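Local structure of erythrocyte membrane protein 1 (6S8T) at residues A[113-118]-A[195-200]; A[182-187]-A[298-303]; A[189-194]-A[291-296]; A[275-280]-A[424-429]. The protein probably binds the host receptor ICAM-1 through this DBLbeta domain, one part of a much longer PfEMP1 adhesin of the malaria parasite Plasmodium falciparum. One frame throughout, in Å; residues are numbered along the deposited sequence.

Three of these contacts knit together the helical body of the domain, and one is a surface contact. Interactions 2 and 3 are both buried and join the same two helices, 172-194 and 293-319, yet they differ in chemistry: 182-187 with 298-303 is a van der Waals meeting of a ring and a carboxylate, whereas 189-194 with 291-296 is built on a salt-bridge network. Interaction 1, partly buried, ties the loop after helix 172-194 to helix 113-116 by a two-bond salt bridge and touches interactions 2 and 3. Interaction 4, about 22 Å from interaction 1 between centres, brings two loops together through one polar pair; interaction 2 adjoins it through Arg183 and Asp277.

Interaction 1: residues A[113-118]-A[195-200]; sequences PRRQHM and GRDLWE
Arg115 and Asp197 meet in a side-on salt bridge that ties helix 113-116 to an Asx turn in the loop between helices 172-194 and 202-221 of this Duffy-binding-like domain. The Arg115 chain leaves its helix with CG opposite the backbone N and then bends at chi2 (72°), which carries the guanidinium across to the loop. Its NE donates to Asp197 OD1 at 3.0 Å on the syn side, while its NH2 reaches OD2 of the same aspartate at 2.9 Å from above the carboxylate plane. Trp199 N approaches that OD2 from the other face, at 3.1 Å, and closes the turn. Held by these three donors, the carboxylate probably has little freedom to rotate, and Gln293 NE2 donates a further bond to OD1. Trp199 sets CE3, at the rim of its ring, over one face of the Arg115 guanidinium, the planes nearly perpendicular, 83° apart. Further along the same ring, Gln116 lays its aliphatic stem against the indole, CG lying 3.7 Å from Trp199 CH2.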
loop_
_atom_site.group_PDB
_atom_site.type_symbol
_atom_site.label_atom_id
_atom_site.label_comp_id
_atom_site.label_asym_id
_atom_site.label_seq_id
_atom_site.Cartn_x
_atom_site.Cartn_y
_atom_site.Cartn_z
ATOM N N PRO A 113 8.142 2.950 0.962
ATOM C CA PRO A 113 9.358 2.330 0.402
ATOM C C PRO A 113 9.103 0.981 -0.249
ATOM O O PRO A 113 9.759 0.654 -1.247
ATOM C CB PRO A 113 10.280 2.202 1.622
ATOM C CG PRO A 113 9.842 3.294 2.535
ATOM C CD PRO A 113 8.346 3.415 2.344
ATOM N N ARG A 114 8.171 0.188 0.287
ATOM C CA ARG A 114 7.810 -1.068 -0.363
ATOM C C ARG A 114 7.293 -0.824 -1.776
ATOM O O ARG A 114 7.666 -1.537 -2.715
ATOM C CB ARG A 114 6.763 -1.807 0.470
ATOM C CG ARG A 114 6.171 -3.029 -0.214
ATOM C CD ARG A 114 4.850 -3.423 0.422
ATOM N NE ARG A 114 3.938 -2.284 0.489
ATOM C CZ ARG A 114 3.198 -1.860 -0.530
ATOM N NH1 ARG A 114 2.402 -0.808 -0.382
ATOM N NH2 ARG A 114 3.256 -2.487 -1.698
ATOM N N ARG A 115 6.441 0.194 -1.945
ATOM C CA ARG A 115 5.881 0.506 -3.258
ATOM C C ARG A 115 6.942 1.053 -4.202
ATOM O O ARG A 115 6.983 0.681 -5.381
ATOM C CB ARG A 115 4.733 1.507 -3.108
ATOM C CG ARG A 115 4.264 2.147 -4.416
ATOM C CD ARG A 115 3.509 1.154 -5.289
ATOM N NE ARG A 115 3.136 1.718 -6.589
ATOM C CZ ARG A 115 3.886 1.625 -7.685
ATOM N NH1 ARG A 115 5.054 0.998 -7.638
ATOM N NH2 ARG A 115 3.471 2.162 -8.824
ATOM N N GLN A 116 7.805 1.943 -3.705
ATOM C CA GLN A 116 8.799 2.578 -4.566
ATOM C C GLN A 116 9.737 1.554 -5.196
ATOM O O GLN A 116 10.141 1.706 -6.354
ATOM C CB GLN A 116 9.593 3.612 -3.769
ATOM C CG GLN A 116 10.713 4.267 -4.552
ATOM C CD GLN A 116 11.366 5.394 -3.786
ATOM O OE1 GLN A 116 10.704 6.115 -3.041
ATOM N NE2 GLN A 116 12.674 5.548 -3.957
ATOM N N HIS A 117 10.095 0.504 -4.457
ATOM C CA HIS A 117 11.015 -0.516 -4.949
ATOM C C HIS A 117 10.297 -1.801 -5.352
ATOM O O HIS A 117 10.867 -2.892 -5.260
ATOM C CB HIS A 117 12.092 -0.804 -3.903
ATOM C CG HIS A 117 12.813 0.421 -3.436
ATOM N ND1 HIS A 117 13.587 1.194 -4.273
ATOM C CD2 HIS A 117 12.867 1.014 -2.220
ATOM C CE1 HIS A 117 14.095 2.206 -3.592
ATOM N NE2 HIS A 117 13.676 2.118 -2.343
ATOM N N MET A 118 9.054 -1.681 -5.807
ATOM C CA MET A 118 8.276 -2.831 -6.246
ATOM C C MET A 118 8.869 -3.429 -7.521
ATOM O O MET A 118 9.399 -2.717 -8.378
ATOM C CB MET A 118 6.824 -2.402 -6.471
ATOM C CG MET A 118 5.799 -3.515 -6.479
ATOM S SD MET A 118 4.126 -2.849 -6.323
ATOM C CE MET A 118 3.158 -4.264 -6.834
ATOM N N GLY A 195 -5.138 1.543 -13.365
ATOM C CA GLY A 195 -4.860 2.956 -13.536
ATOM C C GLY A 195 -5.197 3.838 -12.352
ATOM O O GLY A 195 -5.285 5.059 -12.517
ATOM N N ARG A 196 -5.387 3.265 -11.163
ATOM C CA ARG A 196 -5.686 4.032 -9.960
ATOM C C ARG A 196 -4.445 4.439 -9.168
ATOM O O ARG A 196 -4.557 5.282 -8.270
ATOM C CB ARG A 196 -6.623 3.228 -9.044
ATOM C CG ARG A 196 -7.946 2.821 -9.690
ATOM C CD ARG A 196 -8.746 1.860 -8.812
ATOM N NE ARG A 196 -10.033 1.528 -9.421
ATOM C CZ ARG A 196 -11.011 0.868 -8.809
ATOM N NH1 ARG A 196 -12.145 0.622 -9.453
ATOM N NH2 ARG A 196 -10.862 0.456 -7.555
ATOM N N ASP A 197 -3.276 3.871 -9.472
ATOM C CA ASP A 197 -2.091 4.074 -8.641
ATOM C C ASP A 197 -1.650 5.537 -8.643
ATOM O O ASP A 197 -1.686 6.214 -9.673
ATOM C CB ASP A 197 -0.952 3.174 -9.134
ATOM C CG ASP A 197 0.332 3.371 -8.348
ATOM O OD1 ASP A 197 0.434 2.838 -7.219
ATOM O OD2 ASP A 197 1.234 4.067 -8.859
ATOM N N LEU A 198 -1.208 6.020 -7.477
ATOM C CA LEU A 198 -0.940 7.440 -7.272
ATOM C C LEU A 198 0.510 7.855 -7.514
ATOM O O LEU A 198 0.795 9.057 -7.489
ATOM C CB LEU A 198 -1.334 7.851 -5.850
ATOM C CG LEU A 198 -2.820 7.739 -5.507
ATOM C CD1 LEU A 198 -3.032 7.979 -4.025
ATOM C CD2 LEU A 198 -3.629 8.719 -6.333
ATOM N N TRP A 199 1.430 6.919 -7.735
ATOM C CA TRP A 199 2.839 7.275 -7.905
ATOM C C TRP A 199 3.070 7.742 -9.340
ATOM O O TRP A 199 2.966 6.951 -10.283
ATOM C CB TRP A 199 3.749 6.097 -7.567
ATOM C CG TRP A 199 5.208 6.478 -7.517
ATOM C CD1 TRP A 199 5.720 7.735 -7.358
ATOM C CD2 TRP A 199 6.337 5.599 -7.636
ATOM N NE1 TRP A 199 7.093 7.691 -7.363
ATOM C CE2 TRP A 199 7.497 6.394 -7.533
ATOM C CE3 TRP A 199 6.478 4.219 -7.816
ATOM C CZ2 TRP A 199 8.783 5.855 -7.606
ATOM C CZ3 TRP A 199 7.756 3.686 -7.888
ATOM C CH2 TRP A 199 8.891 4.503 -7.783
ATOM N N GLU A 200 3.388 9.024 -9.507
ATOM C CA GLU A 200 3.702 9.586 -10.814
ATOM C C GLU A 200 5.214 9.715 -10.941
ATOM O O GLU A 200 5.852 10.437 -10.166
ATOM C CB GLU A 200 3.010 10.933 -11.016
ATOM C CG GLU A 200 1.497 10.807 -11.147
ATOM C CD GLU A 200 0.807 12.137 -11.379
ATOM O OE1 GLU A 200 -0.081 12.203 -12.257
ATOM O OE2 GLU A 200 1.151 13.114 -10.685
#

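Interaction 2: residues A[182-187]-A[298-303]; sequences VRYSFA and MVEWAE
Tyr184 and Glu300 mark the nearest backbone approach of two helical segments, their CA atoms 8.6 Å apart, a separation bridged by the side chains of these two residues between helices 172-194 and 293-319. In this buried part of the helical DBL domain, Tyr184 spans the gap. With CG opposite the carbonyl carbon (chi1 -67°), its ring is directed at the partner helix, and the extended chain of Glu300 runs past it in the opposite direction. The carboxylate lies almost parallel to the ring, 19° between planes, with Glu300 OE1 at 3.7 Å from Tyr184 CD2. At the far end of the ring, the phenol oxygen crosses to the valine: Tyr184 OH is 3.8 Å from Val299 CG1. Arg114 supplies the polar partner of the glutamate, forming a salt bridge to OE2, and its own side chain also packs on Tyr184. The direct contact between the segments is thus van der Waals in character, while the buried charge of Glu300 is probably balanced by that arginine from helix 113-116.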
loop_
_atom_site.group_PDB
_atom_site.type_symbol
_atom_site.label_atom_id
_atom_site.label_comp_id
_atom_site.label_asym_id
_atom_site.label_seq_id
_atom_site.Cartn_x
_atom_site.Cartn_y
_atom_site.Cartn_z
ATOM N N VAL A 182 2.740 -8.335 1.686
ATOM C CA VAL A 182 2.391 -9.026 0.448
ATOM C C VAL A 182 0.964 -8.680 0.023
ATOM O O VAL A 182 0.669 -8.596 -1.175
ATOM C CB VAL A 182 2.599 -10.545 0.615
ATOM C CG1 VAL A 182 2.216 -11.295 -0.654
ATOM C CG2 VAL A 182 4.056 -10.847 0.985
ATOM N N ARG A 183 0.063 -8.453 0.982
ATOM C CA ARG A 183 -1.294 -8.042 0.629
ATOM C C ARG A 183 -1.313 -6.615 0.093
ATOM O O ARG A 183 -2.069 -6.306 -0.837
ATOM C CB ARG A 183 -2.217 -8.191 1.839
ATOM C CG ARG A 183 -2.415 -9.638 2.269
ATOM C CD ARG A 183 -3.046 -9.749 3.647
ATOM N NE ARG A 183 -4.345 -9.083 3.709
ATOM C CZ ARG A 183 -5.137 -9.096 4.775
ATOM N NH1 ARG A 183 -4.767 -9.750 5.869
ATOM N NH2 ARG A 183 -6.301 -8.460 4.743
ATOM N N TYR A 184 -0.477 -5.736 0.656
ATOM C CA TYR A 184 -0.340 -4.385 0.118
ATOM C C TYR A 184 0.188 -4.406 -1.312
ATOM O O TYR A 184 -0.236 -3.599 -2.149
ATOM C CB TYR A 184 0.589 -3.555 1.007
ATOM C CG TYR A 184 0.054 -3.251 2.391
ATOM C CD1 TYR A 184 -1.296 -2.982 2.594
ATOM C CD2 TYR A 184 0.904 -3.226 3.496
ATOM C CE1 TYR A 184 -1.786 -2.697 3.856
ATOM C CE2 TYR A 184 0.423 -2.946 4.764
ATOM C CZ TYR A 184 -0.925 -2.681 4.936
ATOM O OH TYR A 184 -1.414 -2.399 6.192
ATOM N N SER A 185 1.127 -5.311 -1.613
ATOM C CA SER A 185 1.677 -5.389 -2.964
ATOM C C SER A 185 0.651 -5.928 -3.950
ATOM O O SER A 185 0.593 -5.482 -5.102
ATOM C CB SER A 185 2.930 -6.264 -2.973
ATOM O OG SER A 185 3.285 -6.628 -4.298
ATOM N N PHE A 186 -0.159 -6.900 -3.521
ATOM C CA PHE A 186 -1.247 -7.390 -4.363
ATOM C C PHE A 186 -2.242 -6.275 -4.671
ATOM O O PHE A 186 -2.755 -6.179 -5.792
ATOM C CB PHE A 186 -1.944 -8.568 -3.674
ATOM C CG PHE A 186 -3.287 -8.932 -4.261
ATOM C CD1 PHE A 186 -3.375 -9.641 -5.449
ATOM C CD2 PHE A 186 -4.460 -8.589 -3.603
ATOM C CE1 PHE A 186 -4.614 -9.987 -5.983
ATOM C CE2 PHE A 186 -5.701 -8.930 -4.130
ATOM C CZ PHE A 186 -5.775 -9.632 -5.321
ATOM N N ALA A 187 -2.509 -5.406 -3.694
ATOM C CA ALA A 187 -3.464 -4.325 -3.917
ATOM C C ALA A 187 -2.870 -3.234 -4.801
ATOM O O ALA A 187 -3.562 -2.686 -5.667
ATOM C CB ALA A 187 -3.923 -3.748 -2.580
ATOM N N MET A 298 -1.713 5.140 4.208
ATOM C CA MET A 298 -1.752 5.787 5.518
ATOM C C MET A 298 -1.612 4.769 6.645
ATOM O O MET A 298 -0.860 4.995 7.601
ATOM C CB MET A 298 -3.052 6.588 5.672
ATOM C CG MET A 298 -3.256 7.216 7.051
ATOM S SD MET A 298 -4.816 8.121 7.246
ATOM C CE MET A 298 -5.988 6.782 7.450
ATOM N N VAL A 299 -2.341 3.651 6.560
ATOM C CA VAL A 299 -2.200 2.592 7.559
ATOM C C VAL A 299 -0.774 2.047 7.560
ATOM O O VAL A 299 -0.205 1.757 8.617
ATOM C CB VAL A 299 -3.231 1.473 7.310
ATOM C CG1 VAL A 299 -3.016 0.314 8.283
ATOM C CG2 VAL A 299 -4.655 2.010 7.416
ATOM N N GLU A 300 -0.175 1.900 6.374
ATOM C CA GLU A 300 1.209 1.439 6.289
ATOM C C GLU A 300 2.179 2.494 6.811
ATOM O O GLU A 300 3.219 2.148 7.380
ATOM C CB GLU A 300 1.545 1.050 4.843
ATOM C CG GLU A 300 2.908 0.368 4.631
ATOM C CD GLU A 300 3.084 -0.165 3.210
ATOM O OE1 GLU A 300 2.182 0.053 2.375
ATOM O OE2 GLU A 300 4.120 -0.813 2.923
ATOM N N TRP A 301 1.851 3.780 6.637
ATOM C CA TRP A 301 2.676 4.848 7.199
ATOM C C TRP A 301 2.691 4.787 8.720
ATOM O O TRP A 301 3.732 5.010 9.348
ATOM C CB TRP A 301 2.163 6.213 6.724
ATOM C CG TRP A 301 2.995 7.405 7.173
ATOM C CD1 TRP A 301 3.914 8.090 6.427
ATOM C CD2 TRP A 301 2.963 8.055 8.456
ATOM N NE1 TRP A 301 4.461 9.113 7.165
ATOM C CE2 TRP A 301 3.897 9.114 8.413
ATOM C CE3 TRP A 301 2.242 7.841 9.637
ATOM C CZ2 TRP A 301 4.126 9.957 9.504
ATOM C CZ3 TRP A 301 2.475 8.674 10.720
ATOM C CH2 TRP A 301 3.408 9.721 10.644
ATOM N N ALA A 302 1.541 4.497 9.333
ATOM C CA ALA A 302 1.475 4.461 10.790
ATOM C C ALA A 302 2.251 3.275 11.353
ATOM O O ALA A 302 2.863 3.382 12.422
ATOM C CB ALA A 302 0.019 4.419 11.252
ATOM N N GLU A 303 2.237 2.137 10.653
ATOM C CA GLU A 303 2.971 0.970 11.136
ATOM C C GLU A 303 4.474 1.228 11.131
ATOM O O GLU A 303 5.168 0.921 12.108
ATOM C CB GLU A 303 2.637 -0.268 10.296
ATOM C CG GLU A 303 3.495 -1.485 10.656
ATOM C CD GLU A 303 3.165 -2.735 9.850
ATOM O OE1 GLU A 303 2.406 -2.643 8.863
ATOM O OE2 GLU A 303 3.675 -3.818 10.206
#

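Interaction 3: residues A[189-194]-A[291-296]; sequences LGDIIR and IPQRLR
Charge dominates where Asp191 faces Arg296. The arginine grips end-on, and both terminal nitrogens converge on one oxygen: Arg296 NH1 lies 3.1 Å from Asp191 OD2, and Arg296 NH2 lies 3.2 Å from Asp191 OD2. Both bonds stay in the guanidinium plane but come to the carboxylate from above, on the same face. A bend at chi3 (-48°) turns the Arg296 chain so that its end meets the acid. The other oxygen is engaged from its own helix, since Arg194 NH2 is 2.8 Å from Asp191 OD1, in a salt bridge whose hydrogen bond is weak. Asp191, Arg194 and Arg296 thus form a salt-bridge network in the buried interior of the domain, linking the C-terminal part of helix 172-194 to the first turn of helix 293-319; Asp188 adds a further carboxylate to Arg296 NH1.

Hydrogen bonds to backbone and water complete the site. Arg296 NH2 also donates to Ile291 O at 2.7 Å, and a water that accepts from Gln293 N lies 2.8 Å from Asp191 OD2.

Gln293 adds packing: its CB sits 3.4 Å from Asp191 OD2 and its CA lies over one face of the Arg296 guanidinium, while its amide turns to Leu198, Asp197 and Asp188.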
loop_
_atom_site.group_PDB
_atom_site.type_symbol
_atom_site.label_atom_id
_atom_site.label_comp_id
_atom_site.label_asym_id
_atom_site.label_seq_id
_atom_site.Cartn_x
_atom_site.Cartn_y
_atom_site.Cartn_z
ATOM N N LEU A 189 -0.637 -3.670 -7.137
ATOM C CA LEU A 189 -0.551 -4.168 -8.507
ATOM C C LEU A 189 -1.899 -4.073 -9.212
ATOM O O LEU A 189 -1.963 -3.746 -10.401
ATOM C CB LEU A 189 -0.029 -5.606 -8.512
ATOM C CG LEU A 189 0.273 -6.266 -9.859
ATOM C CD1 LEU A 189 1.212 -5.410 -10.700
ATOM C CD2 LEU A 189 0.872 -7.658 -9.652
ATOM N N GLY A 190 -2.987 -4.348 -8.493
ATOM C CA GLY A 190 -4.308 -4.145 -9.068
ATOM C C GLY A 190 -4.570 -2.696 -9.430
ATOM O O GLY A 190 -5.186 -2.404 -10.458
ATOM N N ASP A 191 -4.096 -1.764 -8.597
ATOM C CA ASP A 191 -4.280 -0.351 -8.911
ATOM C C ASP A 191 -3.391 0.096 -10.067
ATOM O O ASP A 191 -3.756 1.025 -10.797
ATOM C CB ASP A 191 -4.036 0.499 -7.664
ATOM C CG ASP A 191 -5.231 0.486 -6.714
ATOM O OD1 ASP A 191 -6.271 -0.104 -7.085
ATOM O OD2 ASP A 191 -5.131 1.051 -5.603
ATOM N N ILE A 192 -2.238 -0.550 -10.260
ATOM C CA ILE A 192 -1.403 -0.234 -11.418
ATOM C C ILE A 192 -2.088 -0.678 -12.702
ATOM O O ILE A 192 -2.124 0.064 -13.693
ATOM C CB ILE A 192 -0.010 -0.876 -11.275
ATOM C CG1 ILE A 192 0.754 -0.262 -10.101
ATOM C CG2 ILE A 192 0.789 -0.715 -12.559
ATOM C CD1 ILE A 192 2.144 -0.836 -9.916
ATOM N N ILE A 193 -2.643 -1.891 -12.708
ATOM C CA ILE A 193 -3.309 -2.409 -13.900
ATOM C C ILE A 193 -4.551 -1.586 -14.231
ATOM O O ILE A 193 -4.817 -1.285 -15.400
ATOM C CB ILE A 193 -3.647 -3.900 -13.707
ATOM C CG1 ILE A 193 -2.374 -4.708 -13.447
ATOM C CG2 ILE A 193 -4.379 -4.448 -14.921
ATOM C CD1 ILE A 193 -1.357 -4.612 -14.563
ATOM N N ARG A 194 -5.330 -1.209 -13.219
ATOM C CA ARG A 194 -6.561 -0.463 -13.462
ATOM C C ARG A 194 -6.326 1.028 -13.676
ATOM O O ARG A 194 -7.241 1.717 -14.140
ATOM C CB ARG A 194 -7.546 -0.663 -12.304
ATOM C CG ARG A 194 -8.176 -2.052 -12.234
ATOM C CD ARG A 194 -8.987 -2.248 -10.944
ATOM N NE ARG A 194 -8.139 -2.185 -9.755
ATOM C CZ ARG A 194 -8.520 -2.542 -8.531
ATOM N NH1 ARG A 194 -9.747 -3.000 -8.316
ATOM N NH2 ARG A 194 -7.663 -2.444 -7.517
ATOM N N ILE A 291 -9.878 -1.409 -1.073
ATOM C CA ILE A 291 -9.714 -0.282 -0.159
ATOM C C ILE A 291 -8.933 0.796 -0.901
ATOM O O ILE A 291 -7.886 0.498 -1.495
ATOM C CB ILE A 291 -9.004 -0.712 1.136
ATOM C CG1 ILE A 291 -9.863 -1.721 1.904
ATOM C CG2 ILE A 291 -8.677 0.498 1.998
ATOM C CD1 ILE A 291 -9.243 -2.187 3.196
ATOM N N PRO A 292 -9.403 2.046 -0.913
ATOM C CA PRO A 292 -8.682 3.100 -1.641
ATOM C C PRO A 292 -7.211 3.169 -1.241
ATOM O O PRO A 292 -6.860 3.087 -0.062
ATOM C CB PRO A 292 -9.436 4.371 -1.251
ATOM C CG PRO A 292 -10.836 3.895 -0.967
ATOM C CD PRO A 292 -10.673 2.532 -0.342
ATOM N N GLN A 293 -6.350 3.330 -2.249
ATOM C CA GLN A 293 -4.905 3.259 -2.032
ATOM C C GLN A 293 -4.421 4.314 -1.040
ATOM O O GLN A 293 -3.503 4.050 -0.255
ATOM C CB GLN A 293 -4.174 3.396 -3.371
ATOM C CG GLN A 293 -2.647 3.290 -3.288
ATOM C CD GLN A 293 -1.990 3.283 -4.659
ATOM O OE1 GLN A 293 -1.926 4.310 -5.335
ATOM N NE2 GLN A 293 -1.507 2.120 -5.078
ATOM N N ARG A 294 -5.022 5.506 -1.048
ATOM C CA ARG A 294 -4.590 6.549 -0.121
ATOM C C ARG A 294 -4.810 6.134 1.330
ATOM O O ARG A 294 -4.069 6.565 2.220
ATOM C CB ARG A 294 -5.318 7.864 -0.417
ATOM C CG ARG A 294 -4.773 9.069 0.346
ATOM C CD ARG A 294 -5.559 10.342 0.049
ATOM N NE ARG A 294 -5.516 10.715 -1.363
ATOM C CZ ARG A 294 -4.562 11.459 -1.916
ATOM N NH1 ARG A 294 -3.558 11.913 -1.176
ATOM N NH2 ARG A 294 -4.612 11.747 -3.212
ATOM N N LEU A 295 -5.811 5.294 1.592
ATOM C CA LEU A 295 -6.027 4.818 2.955
ATOM C C LEU A 295 -5.103 3.657 3.302
ATOM O O LEU A 295 -4.673 3.539 4.455
ATOM C CB LEU A 295 -7.489 4.410 3.154
ATOM C CG LEU A 295 -8.519 5.547 3.016
ATOM C CD1 LEU A 295 -9.939 5.000 3.017
ATOM C CD2 LEU A 295 -8.344 6.579 4.119
ATOM N N ARG A 296 -4.786 2.794 2.329
ATOM C CA ARG A 296 -3.849 1.704 2.591
ATOM C C ARG A 296 -2.475 2.249 2.957
ATOM O O ARG A 296 -1.866 1.823 3.944
ATOM C CB ARG A 296 -3.754 0.771 1.380
ATOM C CG ARG A 296 -5.096 0.205 0.915
ATOM C CD ARG A 296 -4.921 -0.954 -0.073
ATOM N NE ARG A 296 -3.965 -0.671 -1.143
ATOM C CZ ARG A 296 -4.292 -0.294 -2.377
ATOM N NH1 ARG A 296 -3.339 -0.067 -3.274
ATOM N NH2 ARG A 296 -5.567 -0.142 -2.718
HETATM O O HOH W 1 -7.059 2.926 -4.932
#

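Interaction 4: residues A[275-280]-A[424-429]; sequences NGDCHY and EGHVDE
Asp277 OD2 is the polar atom on which this contact turns: Arg180 of helix 172-194 holds it in a salt bridge, and His426 NE2 stands 3.2 Å from it. Asp277 and His426 come from opposite directions, and the carboxylate and imidazole planes are steeply inclined, 73° apart. Each CG lies opposite its own carbonyl carbon (chi1 -70° for Asp277, -60° for His426), which sends both polar ends into the gap between the loops. The separation is wide, with the nearest CA atoms, those of Asp277 and His426, 10.8 Å apart, and the imidazole also rests on Arg180.

On the aspartate's side the loop is braced locally. Gly276 O receives both His279 ND1, at 2.8 Å, and the backbone N of His279, at 3.2 Å, while the neighbouring Cys278 is joined by a disulfide to Cys179 of helix 172-194. Asp277 O bonds to Arg183 of that helix, and Asp277 N to Glu176. At the surface of the DBL domain, the contact therefore sets a loop fastened covalently to helix 172-194 beside the loop after helix 417-424. Because Arg180 is the stronger partner of Asp277, the carboxylate's charge is probably balanced chiefly by arginine, and His426 adds a polar neighbour beside that ion pair.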
loop_
_atom_site.group_PDB
_atom_site.type_symbol
_atom_site.label_atom_id
_atom_site.label_comp_id
_atom_site.label_asym_id
_atom_site.label_seq_id
_atom_site.Cartn_x
_atom_site.Cartn_y
_atom_site.Cartn_z
ATOM N N ASN A 275 -2.903 -18.138 10.705
ATOM C CA ASN A 275 -4.073 -17.399 11.161
ATOM C C ASN A 275 -3.760 -15.901 11.171
ATOM O O ASN A 275 -2.718 -15.458 10.679
ATOM C CB ASN A 275 -4.534 -17.900 12.536
ATOM C CG ASN A 275 -3.426 -17.880 13.580
ATOM O OD1 ASN A 275 -2.364 -17.291 13.374
ATOM N ND2 ASN A 275 -3.678 -18.523 14.716
ATOM N N GLY A 276 -4.678 -15.120 11.738
ATOM C CA GLY A 276 -4.501 -13.678 11.746
ATOM C C GLY A 276 -4.482 -13.123 10.337
ATOM O O GLY A 276 -5.239 -13.555 9.461
ATOM N N ASP A 277 -3.588 -12.158 10.104
ATOM C CA ASP A 277 -3.453 -11.555 8.784
ATOM C C ASP A 277 -2.852 -12.504 7.754
ATOM O O ASP A 277 -2.847 -12.171 6.564
ATOM C CB ASP A 277 -2.608 -10.282 8.873
ATOM C CG ASP A 277 -3.329 -9.153 9.592
ATOM O OD1 ASP A 277 -4.577 -9.157 9.601
ATOM O OD2 ASP A 277 -2.649 -8.262 10.144
ATOM N N CYS A 278 -2.354 -13.668 8.172
ATOM C CA CYS A 278 -1.820 -14.664 7.253
ATOM C C CYS A 278 -2.849 -15.716 6.849
ATOM O O CYS A 278 -2.466 -16.755 6.302
ATOM C CB CYS A 278 -0.604 -15.365 7.867
ATOM S SG CYS A 278 0.809 -14.301 8.286
ATOM N N HIS A 279 -4.139 -15.482 7.097
ATOM C CA HIS A 279 -5.119 -16.537 6.865
ATOM C C HIS A 279 -5.567 -16.634 5.410
ATOM O O HIS A 279 -6.397 -17.494 5.097
ATOM C CB HIS A 279 -6.336 -16.356 7.783
ATOM C CG HIS A 279 -7.340 -15.362 7.284
ATOM N ND1 HIS A 279 -7.273 -14.020 7.591
ATOM C CD2 HIS A 279 -8.445 -15.519 6.520
ATOM C CE1 HIS A 279 -8.289 -13.391 7.026
ATOM N NE2 HIS A 279 -9.015 -14.278 6.370
ATOM N N TYR A 280 -5.037 -15.793 4.520
ATOM C CA TYR A 280 -5.249 -15.933 3.084
ATOM C C TYR A 280 -4.091 -16.641 2.387
ATOM O O TYR A 280 -4.075 -16.714 1.154
ATOM C CB TYR A 280 -5.470 -14.563 2.434
ATOM C CG TYR A 280 -6.731 -13.854 2.874
ATOM C CD1 TYR A 280 -7.983 -14.340 2.522
ATOM C CD2 TYR A 280 -6.668 -12.691 3.630
ATOM C CE1 TYR A 280 -9.138 -13.692 2.921
ATOM C CE2 TYR A 280 -7.817 -12.035 4.032
ATOM C CZ TYR A 280 -9.048 -12.539 3.676
ATOM O OH TYR A 280 -10.192 -11.888 4.076
ATOM N N GLU A 424 -8.541 0.541 12.286
ATOM C CA GLU A 424 -8.100 -0.411 11.278
ATOM C C GLU A 424 -6.598 -0.657 11.264
ATOM O O GLU A 424 -6.149 -1.570 10.559
ATOM C CB GLU A 424 -8.526 0.062 9.878
ATOM C CG GLU A 424 -9.988 0.481 9.773
ATOM C CD GLU A 424 -10.940 -0.697 9.864
ATOM O OE1 GLU A 424 -10.477 -1.850 9.707
ATOM O OE2 GLU A 424 -12.152 -0.468 10.088
ATOM N N GLY A 425 -5.811 0.119 12.010
ATOM C CA GLY A 425 -4.370 0.063 11.907
ATOM C C GLY A 425 -3.742 -0.950 12.846
ATOM O O GLY A 425 -4.400 -1.607 13.651
ATOM N N HIS A 426 -2.420 -1.064 12.729
ATOM C CA HIS A 426 -1.620 -1.995 13.524
ATOM C C HIS A 426 -0.506 -1.178 14.167
ATOM O O HIS A 426 0.588 -1.050 13.612
ATOM C CB HIS A 426 -1.084 -3.128 12.662
ATOM C CG HIS A 426 -2.155 -3.936 11.996
ATOM N ND1 HIS A 426 -2.865 -3.476 10.907
ATOM C CD2 HIS A 426 -2.642 -5.169 12.270
ATOM C CE1 HIS A 426 -3.739 -4.394 10.535
ATOM N NE2 HIS A 426 -3.625 -5.431 11.345
ATOM N N VAL A 427 -0.795 -0.614 15.338
ATOM C CA VAL A 427 0.134 0.290 16.006
ATOM C C VAL A 427 0.516 -0.275 17.367
ATOM O O VAL A 427 0.788 0.478 18.311
ATOM C CB VAL A 427 -0.470 1.700 16.135
ATOM C CG1 VAL A 427 -0.581 2.353 14.764
ATOM C CG2 VAL A 427 -1.834 1.632 16.806
ATOM N N ASP A 428 0.548 -1.605 17.479
ATOM C CA ASP A 428 0.947 -2.230 18.733
ATOM C C ASP A 428 2.433 -2.058 19.021
ATOM O O ASP A 428 2.853 -2.252 20.167
ATOM C CB ASP A 428 0.595 -3.720 18.727
ATOM C CG ASP A 428 -0.900 -3.967 18.666
ATOM O OD1 ASP A 428 -1.674 -3.051 19.014
ATOM O OD2 ASP A 428 -1.302 -5.084 18.275
ATOM N N GLU A 429 3.236 -1.698 18.019
ATOM C CA GLU A 429 4.673 -1.560 18.222
ATOM C C GLU A 429 5.072 -0.186 18.744
ATOM O O GLU A 429 6.201 -0.028 19.221
ATOM C CB GLU A 429 5.423 -1.859 16.921
ATOM C CG GLU A 429 5.102 -3.230 16.344
ATOM C CD GLU A 429 5.858 -3.528 15.066
ATOM O OE1 GLU A 429 7.094 -3.339 15.047
ATOM O OE2 GLU A 429 5.214 -3.949 14.079
#